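Putative GGDEF domain protein (Pseudomonas aeruginosa, PDB 7E6G) probably catalyses the magnesium-dependent condensation of two GTP molecules into the second messenger cyclic di-GMP, with release of diphosphate. Local coordinates at residues A[144-149]-A[217-222]; A[157-162]-A[176-181]; A[202-207]-A[223-228]. One frame throughout, in Å; residues are numbered along the deposited sequence.

Contact 1 (A[144-149]-A[217-222]); sequences KQVNDT and EALSVT. With G2P (phosphomethylphosphonic acid guanylate ester), chain H.
Val146 meets Leu219 and Val221 from the inner side of helix 143-150, while its neighbours Lys144 and Asn147 attend to the bound GTP analogue, so one short helix serves both core and pocket. At the start of the segment, the backbone N of Lys144 gives a weak hydrogen bond to O1B of the ligand, 3.4 Å away, and its CB and CD lie alongside the phosphate and ribose. Val146 divides its two methyls: CG1, anti to the backbone N (chi1 179°), touches CD2 of Leu219 at 3.8 Å, and CG2 reaches CG1 of Val221 at 4.3 Å. The flat amide of Asn147 then meets the guanine. OD1 of Asn147 accepts a nearly straight bond (173°) from ligand N2 at 2.9 Å, and ND2 of Asn147 gives a weak one to N3 at 3.1 Å, a pairing with the N2/N3 edge that is consistent with recognition of guanine. Thr149 hydrogen-bonds back to O of Gln145 through OG1, beside its routine helical N-H bond. Helix 152-168 completes the packing: Val158 touches both Val146 and Leu219, and Ile162 touches Val221, which places strand 217-219 and the loop after it against two successive helices.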
loop_
_atom_site.group_PDB
_atom_site.type_symbol
_atom_site.label_atom_id
_atom_site.label_comp_id
_atom_site.label_asym_id
_atom_site.label_seq_id
_atom_site.Cartn_x
_atom_site.Cartn_y
_atom_site.Cartn_z
ATOM N N LYS A 144 -33.646 20.219 45.070
ATOM C CA LYS A 144 -33.822 19.340 46.072
ATOM C C LYS A 144 -35.270 18.990 46.226
ATOM O O LYS A 144 -35.492 17.956 46.581
ATOM C CB LYS A 144 -33.292 20.071 47.176
ATOM C CG LYS A 144 -33.010 19.322 48.355
ATOM C CD LYS A 144 -31.896 19.986 48.997
ATOM C CE LYS A 144 -31.748 19.433 50.372
ATOM N NZ LYS A 144 -30.334 19.587 50.806
ATOM N N GLN A 145 -36.228 19.888 46.018
ATOM C CA GLN A 145 -37.645 19.534 45.995
ATOM C C GLN A 145 -37.939 18.524 44.896
ATOM O O GLN A 145 -38.731 17.592 45.094
ATOM C CB GLN A 145 -38.520 20.769 45.812
ATOM C CG GLN A 145 -38.982 21.383 47.109
ATOM C CD GLN A 145 -40.249 20.748 47.667
ATOM O OE1 GLN A 145 -40.465 19.518 47.580
ATOM N NE2 GLN A 145 -41.107 21.595 48.243
ATOM N N VAL A 146 -37.318 18.694 43.726
ATOM C CA VAL A 146 -37.495 17.706 42.675
ATOM C C VAL A 146 -37.078 16.341 43.188
ATOM O O VAL A 146 -37.828 15.362 43.097
ATOM C CB VAL A 146 -36.708 18.102 41.414
ATOM C CG1 VAL A 146 -36.878 17.050 40.350
ATOM C CG2 VAL A 146 -37.165 19.450 40.894
ATOM N N ASN A 147 -35.890 16.264 43.784
ATOM C CA ASN A 147 -35.390 14.957 44.192
ATOM C C ASN A 147 -36.216 14.373 45.329
ATOM O O ASN A 147 -36.456 13.161 45.374
ATOM C CB ASN A 147 -33.926 15.063 44.580
ATOM C CG ASN A 147 -33.030 15.295 43.380
ATOM O OD1 ASN A 147 -33.130 14.614 42.360
ATOM N ND2 ASN A 147 -32.158 16.270 43.494
ATOM N N ASP A 148 -36.690 15.219 46.234
ATOM C CA ASP A 148 -37.397 14.738 47.408
ATOM C C ASP A 148 -38.812 14.305 47.072
ATOM O O ASP A 148 -39.315 13.338 47.659
ATOM C CB ASP A 148 -37.405 15.815 48.497
ATOM C CG ASP A 148 -36.009 16.051 49.101
ATOM O OD1 ASP A 148 -35.123 15.167 48.968
ATOM O OD2 ASP A 148 -35.789 17.119 49.718
ATOM N N THR A 149 -39.459 14.972 46.121
ATOM C CA THR A 149 -40.818 14.612 45.750
ATOM C C THR A 149 -40.872 13.480 44.726
ATOM O O THR A 149 -41.749 12.612 44.807
ATOM C CB THR A 149 -41.543 15.842 45.200
ATOM O OG1 THR A 149 -41.531 16.879 46.185
ATOM C CG2 THR A 149 -42.962 15.506 44.845
ATOM N N GLU A 217 -47.549 13.816 36.765
ATOM C CA GLU A 217 -47.216 15.217 36.982
ATOM C C GLU A 217 -46.234 15.680 35.912
ATOM O O GLU A 217 -45.526 14.879 35.308
ATOM C CB GLU A 217 -46.629 15.452 38.393
ATOM C CG GLU A 217 -47.672 15.275 39.509
ATOM C CD GLU A 217 -47.136 15.574 40.902
ATOM O OE1 GLU A 217 -46.695 14.619 41.575
ATOM O OE2 GLU A 217 -47.162 16.755 41.334
ATOM N N ALA A 218 -46.230 16.985 35.647
ATOM C CA ALA A 218 -45.349 17.592 34.650
ATOM C C ALA A 218 -44.561 18.702 35.338
ATOM O O ALA A 218 -45.121 19.759 35.650
ATOM C CB ALA A 218 -46.143 18.137 33.460
ATOM N N LEU A 219 -43.272 18.454 35.571
ATOM C CA LEU A 219 -42.431 19.318 36.390
ATOM C C LEU A 219 -41.928 20.506 35.587
ATOM O O LEU A 219 -41.559 20.376 34.416
ATOM C CB LEU A 219 -41.226 18.550 36.932
ATOM C CG LEU A 219 -41.380 17.486 38.017
ATOM C CD1 LEU A 219 -42.480 16.499 37.701
ATOM C CD2 LEU A 219 -40.070 16.719 38.230
ATOM N N SER A 220 -41.909 21.661 36.235
ATOM C CA SER A 220 -41.266 22.858 35.717
ATOM C C SER A 220 -40.276 23.378 36.754
ATOM O O SER A 220 -40.429 23.148 37.962
ATOM C CB SER A 220 -42.274 23.940 35.379
ATOM O OG SER A 220 -42.971 23.602 34.188
ATOM N N VAL A 221 -39.242 24.069 36.270
ATOM C CA VAL A 221 -38.156 24.516 37.123
ATOM C C VAL A 221 -37.734 25.909 36.699
ATOM O O VAL A 221 -38.062 26.387 35.611
ATOM C CB VAL A 221 -36.942 23.574 37.070
ATOM C CG1 VAL A 221 -37.319 22.189 37.576
ATOM C CG2 VAL A 221 -36.409 23.521 35.646
ATOM N N THR A 222 -37.000 26.558 37.580
ATOM C CA THR A 222 -36.315 27.785 37.242
ATOM C C THR A 222 -34.842 27.607 37.563
ATOM O O THR A 222 -34.448 26.698 38.305
ATOM C CB THR A 222 -36.878 28.978 38.011
ATOM O OG1 THR A 222 -36.788 28.700 39.412
ATOM C CG2 THR A 222 -38.339 29.250 37.621
HETATM P PG G2P H . -31.217 26.447 45.599
HETATM O O1G G2P H . -30.379 26.884 44.693
HETATM O O2G G2P H . -32.459 26.666 45.280
HETATM O O3G G2P H . -30.914 26.769 46.856
HETATM O O3B G2P H . -30.920 24.951 45.481
HETATM P PB G2P H . -31.433 23.546 45.958
HETATM O O1B G2P H . -31.657 22.966 44.818
HETATM O O2B G2P H . -32.445 23.556 46.819
HETATM C C3A G2P H . -30.213 22.669 46.818
HETATM P PA G2P H . -28.645 22.506 46.368
HETATM O O1A G2P H . -28.419 23.003 47.646
HETATM O O2A G2P H . -28.848 23.355 45.224
HETATM O "O5'" G2P H . -29.049 21.081 46.270
HETATM C "C5'" G2P H . -29.227 20.398 45.035
HETATM C "C4'" G2P H . -29.402 18.924 45.219
HETATM O "O4'" G2P H . -28.794 18.455 44.155
HETATM C "C3'" G2P H . -28.489 18.443 46.214
HETATM O "O3'" G2P H . -29.243 17.938 47.245
HETATM C "C2'" G2P H . -27.767 17.402 45.455
HETATM O "O2'" G2P H . -27.525 16.234 46.121
HETATM C "C1'" G2P H . -28.668 17.162 44.386
HETATM N N9 G2P H . -28.036 16.543 43.283
HETATM C C8 G2P H . -26.785 16.768 43.057
HETATM N N7 G2P H . -26.388 16.115 42.012
HETATM C C5 G2P H . -27.371 15.478 41.546
HETATM C C6 G2P H . -27.484 14.700 40.500
HETATM O O6 G2P H . -26.589 14.433 39.764
HETATM N N1 G2P H . -28.705 14.143 40.221
HETATM C C2 G2P H . -29.735 14.407 41.044
HETATM N N2 G2P H . -30.820 13.904 40.768
HETATM N N3 G2P H . -29.560 15.194 42.093
HETATM C C4 G2P H . -28.403 15.750 42.336
#

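Contact 2 (A[157-162]-A[176-181]). With G2P (phosphomethylphosphonic acid guanylate ester), chain H.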
loop_
_atom_site.group_PDB
_atom_site.type_symbol
_atom_site.label_atom_id
_atom_site.label_comp_id
_atom_site.label_asym_id
_atom_site.label_seq_id
_atom_site.Cartn_x
_atom_site.Cartn_y
_atom_site.Cartn_z
ATOM N N ARG A 157 -33.646 12.905 34.974
ATOM C CA ARG A 157 -34.376 13.227 33.755
ATOM C C ARG A 157 -34.501 14.729 33.583
ATOM O O ARG A 157 -34.305 15.257 32.480
ATOM C CB ARG A 157 -35.741 12.553 33.785
ATOM C CG ARG A 157 -35.576 11.053 33.697
ATOM C CD ARG A 157 -36.475 10.461 32.654
ATOM N NE ARG A 157 -37.830 10.400 33.181
ATOM C CZ ARG A 157 -38.851 11.116 32.718
ATOM N NH1 ARG A 157 -38.691 11.966 31.693
ATOM N NH2 ARG A 157 -40.039 10.976 33.289
ATOM N N VAL A 158 -34.789 15.435 34.675
ATOM C CA VAL A 158 -34.910 16.886 34.617
ATOM C C VAL A 158 -33.612 17.513 34.123
ATOM O O VAL A 158 -33.619 18.393 33.256
ATOM C CB VAL A 158 -35.328 17.431 35.995
ATOM C CG1 VAL A 158 -35.062 18.931 36.080
ATOM C CG2 VAL A 158 -36.785 17.153 36.237
ATOM N N LEU A 159 -32.483 17.069 34.666
ATOM C CA LEU A 159 -31.193 17.612 34.254
ATOM C C LEU A 159 -30.900 17.306 32.791
ATOM O O LEU A 159 -30.352 18.154 32.074
ATOM C CB LEU A 159 -30.085 17.055 35.152
ATOM C CG LEU A 159 -30.068 17.588 36.581
ATOM C CD1 LEU A 159 -28.974 16.921 37.355
ATOM C CD2 LEU A 159 -29.868 19.094 36.578
ATOM N N VAL A 160 -31.251 16.102 32.324
ATOM C CA VAL A 160 -31.074 15.801 30.902
ATOM C C VAL A 160 -31.889 16.773 30.062
ATOM O O VAL A 160 -31.411 17.310 29.059
ATOM C CB VAL A 160 -31.445 14.335 30.590
ATOM C CG1 VAL A 160 -31.635 14.137 29.090
ATOM C CG2 VAL A 160 -30.391 13.368 31.107
ATOM N N GLU A 161 -33.129 17.027 30.462
ATOM C CA GLU A 161 -33.982 17.899 29.660
ATOM C C GLU A 161 -33.482 19.338 29.676
ATOM O O GLU A 161 -33.574 20.055 28.667
ATOM C CB GLU A 161 -35.411 17.825 30.173
ATOM C CG GLU A 161 -36.092 16.532 29.820
ATOM C CD GLU A 161 -36.491 16.498 28.372
ATOM O OE1 GLU A 161 -37.650 16.897 28.079
ATOM O OE2 GLU A 161 -35.652 16.072 27.538
ATOM N N ILE A 162 -32.973 19.783 30.824
ATOM C CA ILE A 162 -32.355 21.097 30.891
ATOM C C ILE A 162 -31.187 21.162 29.921
ATOM O O ILE A 162 -31.029 22.145 29.182
ATOM C CB ILE A 162 -31.933 21.417 32.336
ATOM C CG1 ILE A 162 -33.174 21.747 33.172
ATOM C CG2 ILE A 162 -30.960 22.584 32.380
ATOM C CD1 ILE A 162 -32.907 21.941 34.638
ATOM N N CYS A 176 -21.828 24.389 26.343
ATOM C CA CYS A 176 -22.604 24.225 27.566
ATOM C C CYS A 176 -22.090 23.012 28.329
ATOM O O CYS A 176 -22.249 21.880 27.865
ATOM C CB CYS A 176 -24.092 24.059 27.274
ATOM S SG CYS A 176 -25.030 23.688 28.795
ATOM N N GLY A 177 -21.512 23.237 29.504
ATOM C CA GLY A 177 -20.905 22.173 30.275
ATOM C C GLY A 177 -21.611 21.920 31.591
ATOM O O GLY A 177 -22.177 22.832 32.205
ATOM N N ARG A 178 -21.581 20.656 32.018
ATOM C CA ARG A 178 -22.018 20.277 33.353
ATOM C C ARG A 178 -20.932 20.660 34.356
ATOM O O ARG A 178 -19.807 20.165 34.282
ATOM C CB ARG A 178 -22.320 18.783 33.400
ATOM C CG ARG A 178 -22.649 18.288 34.798
ATOM C CD ARG A 178 -23.779 17.317 34.764
ATOM N NE ARG A 178 -24.458 17.208 36.047
ATOM C CZ ARG A 178 -24.997 16.071 36.466
ATOM N NH1 ARG A 178 -24.909 14.989 35.702
ATOM N NH2 ARG A 178 -25.603 15.999 37.640
ATOM N N TRP A 179 -21.258 21.558 35.277
ATOM C CA TRP A 179 -20.253 22.130 36.163
ATOM C C TRP A 179 -20.307 21.532 37.559
ATOM O O TRP A 179 -19.309 21.590 38.285
ATOM C CB TRP A 179 -20.443 23.658 36.229
ATOM C CG TRP A 179 -19.355 24.480 36.906
ATOM C CD1 TRP A 179 -19.489 25.256 38.042
ATOM C CD2 TRP A 179 -17.999 24.651 36.470
ATOM N NE1 TRP A 179 -18.297 25.875 38.339
ATOM C CE2 TRP A 179 -17.370 25.528 37.387
ATOM C CE3 TRP A 179 -17.252 24.147 35.399
ATOM C CZ2 TRP A 179 -16.017 25.900 37.263
ATOM C CZ3 TRP A 179 -15.909 24.525 35.272
ATOM C CH2 TRP A 179 -15.309 25.391 36.201
ATOM N N GLY A 180 -21.440 20.953 37.928
ATOM C CA GLY A 180 -21.683 20.439 39.255
ATOM C C GLY A 180 -22.919 19.565 39.232
ATOM O O GLY A 180 -23.458 19.245 38.172
ATOM N N GLY A 181 -23.361 19.167 40.419
ATOM C CA GLY A 181 -24.543 18.329 40.493
ATOM C C GLY A 181 -25.713 18.907 39.721
ATOM O O GLY A 181 -26.368 18.213 38.939
HETATM P PG G2P H . -31.217 26.447 45.599
HETATM O O1G G2P H . -30.379 26.884 44.693
HETATM O O2G G2P H . -32.459 26.666 45.280
HETATM O O3G G2P H . -30.914 26.769 46.856
HETATM O O3B G2P H . -30.920 24.951 45.481
HETATM P PB G2P H . -31.433 23.546 45.958
HETATM O O1B G2P H . -31.657 22.966 44.818
HETATM O O2B G2P H . -32.445 23.556 46.819
HETATM C C3A G2P H . -30.213 22.669 46.818
HETATM P PA G2P H . -28.645 22.506 46.368
HETATM O O1A G2P H . -28.419 23.003 47.646
HETATM O O2A G2P H . -28.848 23.355 45.224
HETATM O "O5'" G2P H . -29.049 21.081 46.270
HETATM C "C5'" G2P H . -29.227 20.398 45.035
HETATM C "C4'" G2P H . -29.402 18.924 45.219
HETATM O "O4'" G2P H . -28.794 18.455 44.155
HETATM C "C3'" G2P H . -28.489 18.443 46.214
HETATM O "O3'" G2P H . -29.243 17.938 47.245
HETATM C "C2'" G2P H . -27.767 17.402 45.455
HETATM O "O2'" G2P H . -27.525 16.234 46.121
HETATM C "C1'" G2P H . -28.668 17.162 44.386
HETATM N N9 G2P H . -28.036 16.543 43.283
HETATM C C8 G2P H . -26.785 16.768 43.057
HETATM N N7 G2P H . -26.388 16.115 42.012
HETATM C C5 G2P H . -27.371 15.478 41.546
HETATM C C6 G2P H . -27.484 14.700 40.500
HETATM O O6 G2P H . -26.589 14.433 39.764
HETATM N N1 G2P H . -28.705 14.143 40.221
HETATM C C2 G2P H . -29.735 14.407 41.044
HETATM N N2 G2P H . -30.820 13.904 40.768
HETATM N N3 G2P H . -29.560 15.194 42.093
HETATM C C4 G2P H . -28.403 15.750 42.336
#
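The guanidinium of Arg178 has two acceptors near its plane, O6 of the guanine and O of Gly181, while CD1 of Leu159 comes at it obliquely, 3.5 Å from NH2. NH2 of Arg178 serves both of these acceptors by hydrogen bonds, Gly181 O at 2.7 Å and ligand O6 at 2.8 Å. The second is noticeably bent (133°). NE of Arg178 gives a further bond to O of Gly180 at 3.1 Å, that oxygen lying well out of the guanidinium plane, so two successive main-chain oxygens fix the rotation of the group that contacts the base. CG of Arg178 stands anti to its own N (chi1 174°), and a bend at chi2 carries the chain round to these carbonyls. Leu159 runs at about a right angle to the arginine, with CD1 also 3.3 Å from O of Gly181. The base itself rests close to the backbone, its N7 3.3 Å from CA of Gly181. Gly180 and Gly181 open the GGEEF sequence, this protein's version of the GGDEF signature, whose next residue, Glu182, binds magnesium. As in other GGDEF domains, the signature sits at the turn of a beta hairpin, its first residues linking antiparallel strands 175-178 and 183-188. Helix 152-168 packs on that hairpin through Leu159 and Ile162, which touch Phe184; Leu159 also touches Phe143 of helix 143-150.

Contact 3 (A[202-207]-A[223-228]); sequences RVRDSV and ASVGVT
On one face of the central sheet of the GGDEF domain, helix 193-208 packs on strand 223-229, with Arg204 laid over Val225 and Ala223. The aliphatic part of the arginine makes the nearest approach, its CD standing 3.4 Å from CG1 of Val225 as the two side chains slant across one another. CG1 of that valine sits between its backbone N and carbonyl carbon (chi1 47°), the branch turned to the helix. Farther along, the arginine bends at chi3 (-42°), and the edge of its guanidinium comes round to the main chain: NH2 lies 4.0 Å from O of Ala223, a loose approach with the oxygen near the plane of the group. One turn on, Val207 faces Ala223 more distantly, its CG1 4.6 Å from CB of the alanine. This is the helix-on-sheet layering of the nucleotidyl cyclase fold, in which strand 223-229 runs antiparallel to strand 134-140 and parallel to strand 258-260. Ala223 and Val225 therefore also touch Leu138 and Ala136 on one flanking strand, and Val225 touches Cys258 on the other. The charge of Arg204 has a partner within its own helix, a salt bridge from NE to Glu201. Ser224, whose CB points away from helix 193-208, instead hydrogen-bonds through OG to Asp141, just beyond the strand that bears the magnesium ligand Asp139.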
loop_
_atom_site.group_PDB
_atom_site.type_symbol
_atom_site.label_atom_id
_atom_site.label_comp_id
_atom_site.label_asym_id
_atom_site.label_seq_id
_atom_site.Cartn_x
_atom_site.Cartn_y
_atom_site.Cartn_z
ATOM N N ARG A 202 -32.707 33.632 25.652
ATOM C CA ARG A 202 -33.356 32.511 24.975
ATOM C C ARG A 202 -33.083 31.194 25.692
ATOM O O ARG A 202 -33.949 30.319 25.752
ATOM C CB ARG A 202 -32.896 32.437 23.527
ATOM C CG ARG A 202 -33.867 33.094 22.578
ATOM C CD ARG A 202 -33.461 32.884 21.138
ATOM N NE ARG A 202 -32.391 33.804 20.772
ATOM C CZ ARG A 202 -31.145 33.421 20.537
ATOM N NH1 ARG A 202 -30.824 32.127 20.621
ATOM N NH2 ARG A 202 -30.234 34.330 20.219
ATOM N N VAL A 203 -31.881 31.044 26.243
ATOM C CA VAL A 203 -31.557 29.880 27.058
ATOM C C VAL A 203 -32.465 29.807 28.277
ATOM O O VAL A 203 -32.975 28.730 28.641
ATOM C CB VAL A 203 -30.080 29.944 27.455
ATOM C CG1 VAL A 203 -29.758 28.897 28.503
ATOM C CG2 VAL A 203 -29.241 29.785 26.207
ATOM N N ARG A 204 -32.686 30.951 28.929
ATOM C CA ARG A 204 -33.529 30.941 30.114
ATOM C C ARG A 204 -34.984 30.718 29.758
ATOM O O ARG A 204 -35.689 30.034 30.498
ATOM C CB ARG A 204 -33.345 32.219 30.915
ATOM C CG ARG A 204 -31.884 32.527 31.112
ATOM C CD ARG A 204 -31.649 33.428 32.288
ATOM N NE ARG A 204 -32.613 34.514 32.378
ATOM C CZ ARG A 204 -33.372 34.731 33.441
ATOM N NH1 ARG A 204 -34.222 35.748 33.448
ATOM N NH2 ARG A 204 -33.278 33.918 34.493
ATOM N N ASP A 205 -35.458 31.255 28.635
ATOM C CA ASP A 205 -36.790 30.880 28.172
ATOM C C ASP A 205 -36.857 29.378 27.941
ATOM O O ASP A 205 -37.826 28.717 28.332
ATOM C CB ASP A 205 -37.163 31.631 26.887
ATOM C CG ASP A 205 -37.236 33.148 27.074
ATOM O OD1 ASP A 205 -37.159 33.640 28.236
ATOM O OD2 ASP A 205 -37.358 33.848 26.034
ATOM N N SER A 206 -35.827 28.823 27.304
ATOM C CA SER A 206 -35.803 27.398 27.024
ATOM C C SER A 206 -36.014 26.597 28.299
ATOM O O SER A 206 -36.902 25.734 28.364
ATOM C CB SER A 206 -34.475 27.035 26.366
ATOM O OG SER A 206 -34.651 25.947 25.488
ATOM N N VAL A 207 -35.225 26.903 29.338
ATOM C CA VAL A 207 -35.351 26.185 30.605
ATOM C C VAL A 207 -36.721 26.433 31.227
ATOM O O VAL A 207 -37.399 25.497 31.668
ATOM C CB VAL A 207 -34.209 26.568 31.564
ATOM C CG1 VAL A 207 -34.414 25.939 32.939
ATOM C CG2 VAL A 207 -32.894 26.100 30.996
ATOM N N ALA A 223 -34.024 28.482 36.985
ATOM C CA ALA A 223 -32.605 28.518 37.293
ATOM C C ALA A 223 -32.199 29.942 37.624
ATOM O O ALA A 223 -32.692 30.897 37.010
ATOM C CB ALA A 223 -31.761 28.004 36.122
ATOM N N SER A 224 -31.305 30.081 38.593
ATOM C CA SER A 224 -30.572 31.324 38.772
ATOM C C SER A 224 -29.357 31.297 37.860
ATOM O O SER A 224 -28.849 30.224 37.522
ATOM C CB SER A 224 -30.147 31.488 40.227
ATOM O OG SER A 224 -31.281 31.521 41.081
ATOM N N VAL A 225 -28.901 32.473 37.432
ATOM C CA VAL A 225 -27.709 32.508 36.586
ATOM C C VAL A 225 -26.949 33.807 36.801
ATOM O O VAL A 225 -27.535 34.889 36.873
ATOM C CB VAL A 225 -28.050 32.272 35.097
ATOM C CG1 VAL A 225 -29.203 33.099 34.681
ATOM C CG2 VAL A 225 -26.813 32.537 34.201
ATOM N N GLY A 226 -25.636 33.686 36.937
ATOM C CA GLY A 226 -24.741 34.831 37.038
ATOM C C GLY A 226 -23.871 34.856 35.792
ATOM O O GLY A 226 -23.340 33.819 35.387
ATOM N N VAL A 227 -23.759 36.020 35.160
ATOM C CA VAL A 227 -22.977 36.094 33.933
ATOM C C VAL A 227 -21.962 37.231 34.028
ATOM O O VAL A 227 -22.230 38.274 34.638
ATOM C CB VAL A 227 -23.883 36.201 32.682
ATOM C CG1 VAL A 227 -24.959 37.234 32.876
ATOM C CG2 VAL A 227 -23.080 36.451 31.437
ATOM N N THR A 228 -20.762 36.977 33.488
ATOM C CA THR A 228 -19.710 37.974 33.364
ATOM C C THR A 228 -19.041 37.894 32.005
ATOM O O THR A 228 -19.179 36.924 31.258
ATOM C CB THR A 228 -18.596 37.830 34.406
ATOM O OG1 THR A 228 -17.848 39.052 34.437
ATOM C CG2 THR A 228 -17.636 36.714 34.018
#

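Contacts 1, 2 and 3 illustrate how a GGDEF domain builds its nucleotide site on a sheet with helices packed against it. Their centres lie about 14 Å (1 and 2), 18 Å (1 and 3) and 13 Å (2 and 3) apart. Along the chain, contact 2 is nested inside the loop closed by contact 1 and finishes before contact 3 opens, whereas contacts 1 and 3 interlock, since 202-207 precedes 217-222 and 223-228 follows it. Contacts 1 and 2 both touch the GTP analogue, approaching its guanine at different atoms; contact 3 joins the same sheet as contact 2. Val158, Ile162, Val207 and Val221 join all three in one continuous apolar cluster near the nucleotide site.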